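PDB 6PCO: MarR-family transcriptional regulator from Bordetella bronchiseptica, which probably acts as a DNA-binding transcription factor that regulates biofilm formation and whose binding to DNA is controlled by 6-hydroxynicotinic acid. Local coordinates for residues F84-L87 and C88-D92. Residues are numbered along the deposited sequence; the frame is centred on the assembly and turned at random.
Sequences FVVL and CALRD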
ATOM      1  N   PHE A  84     -11.070  -8.659   1.291  1.00 55.82           N
ATOM      2  CA  PHE A  84     -11.125  -9.574   2.423  1.00 60.70           C
ATOM      3  C   PHE A  84     -11.300  -8.754   3.712  1.00 62.44           C
ATOM      4  O   PHE A  84     -12.193  -8.998   4.522  1.00 62.14           O
ATOM      5  CB  PHE A  84      -9.891 -10.483   2.445  1.00 55.60           C
ATOM      6  CG  PHE A  84      -9.765 -11.301   3.701  1.00 53.09           C
ATOM      7  CD1 PHE A  84     -10.632 -12.348   3.946  1.00 56.26           C
ATOM      8  CD2 PHE A  84      -8.824 -10.988   4.663  1.00 54.35           C
ATOM      9  CE1 PHE A  84     -10.539 -13.086   5.114  1.00 50.88           C
ATOM     10  CE2 PHE A  84      -8.733 -11.726   5.827  1.00 56.18           C
ATOM     11  CZ  PHE A  84      -9.595 -12.774   6.050  1.00 52.06           C
ATOM     12  N   VAL A  85     -10.440  -7.754   3.872  1.00 63.09           N
ATOM     13  CA  VAL A  85     -10.460  -6.877   5.022  1.00 63.61           C
ATOM     14  C   VAL A  85     -11.848  -6.232   5.188  1.00 59.44           C
ATOM     15  O   VAL A  85     -12.377  -6.201   6.295  1.00 61.57           O
ATOM     16  CB  VAL A  85      -9.337  -5.831   4.899  1.00 63.25           C
ATOM     17  CG1 VAL A  85      -9.560  -4.641   5.816  1.00 64.89           C
ATOM     18  CG2 VAL A  85      -7.996  -6.483   5.185  1.00 72.28           C
ATOM     19  N   VAL A  86     -12.424  -5.690   4.111  1.00 50.66           N
ATOM     20  CA  VAL A  86     -13.738  -5.094   4.213  1.00 51.80           C
ATOM     21  C   VAL A  86     -14.703  -6.134   4.782  1.00 51.95           C
ATOM     22  O   VAL A  86     -15.494  -5.819   5.645  1.00 56.51           O
ATOM     23  CB  VAL A  86     -14.260  -4.556   2.874  1.00 52.20           C
ATOM     24  CG1 VAL A  86     -15.731  -4.213   2.956  1.00 55.35           C
ATOM     25  CG2 VAL A  86     -13.476  -3.355   2.403  1.00 57.33           C
ATOM     26  N   LEU A  87     -14.615  -7.372   4.289  1.00 56.12           N
ATOM     27  CA  LEU A  87     -15.515  -8.440   4.720  1.00 55.82           C
ATOM     28  C   LEU A  87     -15.333  -8.697   6.219  1.00 52.18           C
ATOM     29  O   LEU A  87     -16.322  -8.810   6.922  1.00 48.63           O
ATOM     30  CB  LEU A  87     -15.270  -9.704   3.887  1.00 54.28           C
ATOM     31  CG  LEU A  87     -15.822  -9.666   2.461  1.00 55.17           C
ATOM     32  CD1 LEU A  87     -15.169 -10.734   1.619  1.00 61.67           C
ATOM     33  CD2 LEU A  87     -17.335  -9.839   2.433  1.00 55.90           C
ATOM     34  N   CYS A  88     -14.077  -8.761   6.684  1.00 54.49           N
ATOM     35  CA  CYS A  88     -13.750  -8.922   8.113  1.00 53.36           C
ATOM     36  C   CYS A  88     -14.334  -7.761   8.920  1.00 52.20           C
ATOM     37  O   CYS A  88     -14.875  -7.965  10.001  1.00 55.72           O
ATOM     38  CB  CYS A  88     -12.252  -9.040   8.354  1.00 50.86           C
ATOM     39  SG  CYS A  88     -11.599 -10.634   7.797  1.00 62.25           S
ATOM     40  N   ALA A  89     -14.285  -6.546   8.377  1.00 51.89           N
ATOM     41  CA  ALA A  89     -14.842  -5.416   9.117  1.00 54.19           C
ATOM     42  C   ALA A  89     -16.364  -5.597   9.290  1.00 56.46           C
ATOM     43  O   ALA A  89     -16.887  -5.227  10.324  1.00 57.97           O
ATOM     44  CB  ALA A  89     -14.488  -4.100   8.459  1.00 49.94           C
ATOM     45  N   LEU A  90     -17.066  -6.151   8.289  1.00 51.39           N
ATOM     46  CA  LEU A  90     -18.517  -6.294   8.380  1.00 57.44           C
ATOM     47  C   LEU A  90     -18.873  -7.410   9.368  1.00 57.97           C
ATOM     48  O   LEU A  90     -19.837  -7.296  10.114  1.00 59.43           O
ATOM     49  CB  LEU A  90     -19.099  -6.567   6.992  1.00 56.59           C
ATOM     50  CG  LEU A  90     -18.977  -5.404   6.013  1.00 58.75           C
ATOM     51  CD1 LEU A  90     -19.574  -5.784   4.678  1.00 61.50           C
ATOM     52  CD2 LEU A  90     -19.656  -4.150   6.537  1.00 61.27           C
ATOM     53  N   ARG A  91     -18.068  -8.473   9.357  1.00 60.51           N
ATOM     54  CA  ARG A  91     -18.140  -9.555  10.323  1.00 68.07           C
ATOM     55  C   ARG A  91     -18.026  -8.997  11.754  1.00 67.35           C
ATOM     56  O   ARG A  91     -18.814  -9.339  12.586  1.00 64.09           O
ATOM     57  CB  ARG A  91     -17.039 -10.578  10.010  1.00 74.47           C
ATOM     58  CG  ARG A  91     -16.938 -11.751  10.978  1.00 78.51           C
ATOM     59  CD  ARG A  91     -18.219 -12.547  10.966  1.00 90.14           C
ATOM     60  NE  ARG A  91     -18.117 -13.828  11.647  1.00106.15           N
ATOM     61  CZ  ARG A  91     -19.157 -14.503  12.132  1.00115.52           C
ATOM     62  NH1 ARG A  91     -20.332 -13.908  12.276  1.00119.24           N
ATOM     63  NH2 ARG A  91     -19.020 -15.777  12.457  1.00126.70           N
ATOM     64  N   ASP A  92     -17.029  -8.141  12.020  1.00 71.90           N
ATOM     65  CA  ASP A  92     -16.738  -7.615  13.373  1.00 68.06           C
ATOM     66  C   ASP A  92     -17.727  -6.506  13.788  1.00 64.47           C
ATOM     67  O   ASP A  92     -17.996  -6.383  14.968  1.00 73.14           O
ATOM     68  CB  ASP A  92     -15.288  -7.123  13.486  1.00 75.00           C
ATOM     69  CG  ASP A  92     -14.211  -8.204  13.359  1.00 80.14           C
ATOM     70  OD1 ASP A  92     -14.563  -9.404  13.323  1.00 81.51           O
ATOM     71  OD2 ASP A  92     -13.016  -7.838  13.283  1.00 79.79           O
TER
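Cys88 sits one helical turn after Phe84 and lays its sulfur over a face of the phenyl ring. From the backbone outward, Cys88 CB passes 3.5 Å from Val85 O, and the chi1 of -72°, with SG beside its own backbone N, swings the thiol back toward the preceding turn. There SG stands 3.8 Å from the centroid of the Phe84 ring and 25° off the ring normal, displaced toward the rim, so that its closest ring atom is Phe84 CZ. Phe84 CG lies anti to the backbone N (chi1 171°), which carries the ring forward along the helix to the level of the thiol. This sulfur-aromatic contact runs beside the backbone bond of the same pair, Cys88 N to Phe84 O at 2.9 Å. Ala89 to Val85, Leu90 to Val86 and Arg91 to Leu87 repeat that bond from the N-H of residue i+4 to the carbonyl of residue i. On another side of the helix Leu90 rests its CG 3.5 Å from Val86 O, while its CD1 is only loosely in touch with Val86 CG1. Phe84 and Leu87 pack on helix 143-164, and Phe51 of the second subunit lies against Cys88 and Ala89. Arg91 NE forms a salt bridge with Glu150 OE2 of helix 143-164. The sulfur over the ring is thus a buried i/i+4 Cys-aromatic contact in a regular alpha-helix, here helix 81-93 of a MarR-type winged helix-turn-helix fold, which also lends Val85 to the 1,4-butanediol pocket it shares with His66 and Thr160.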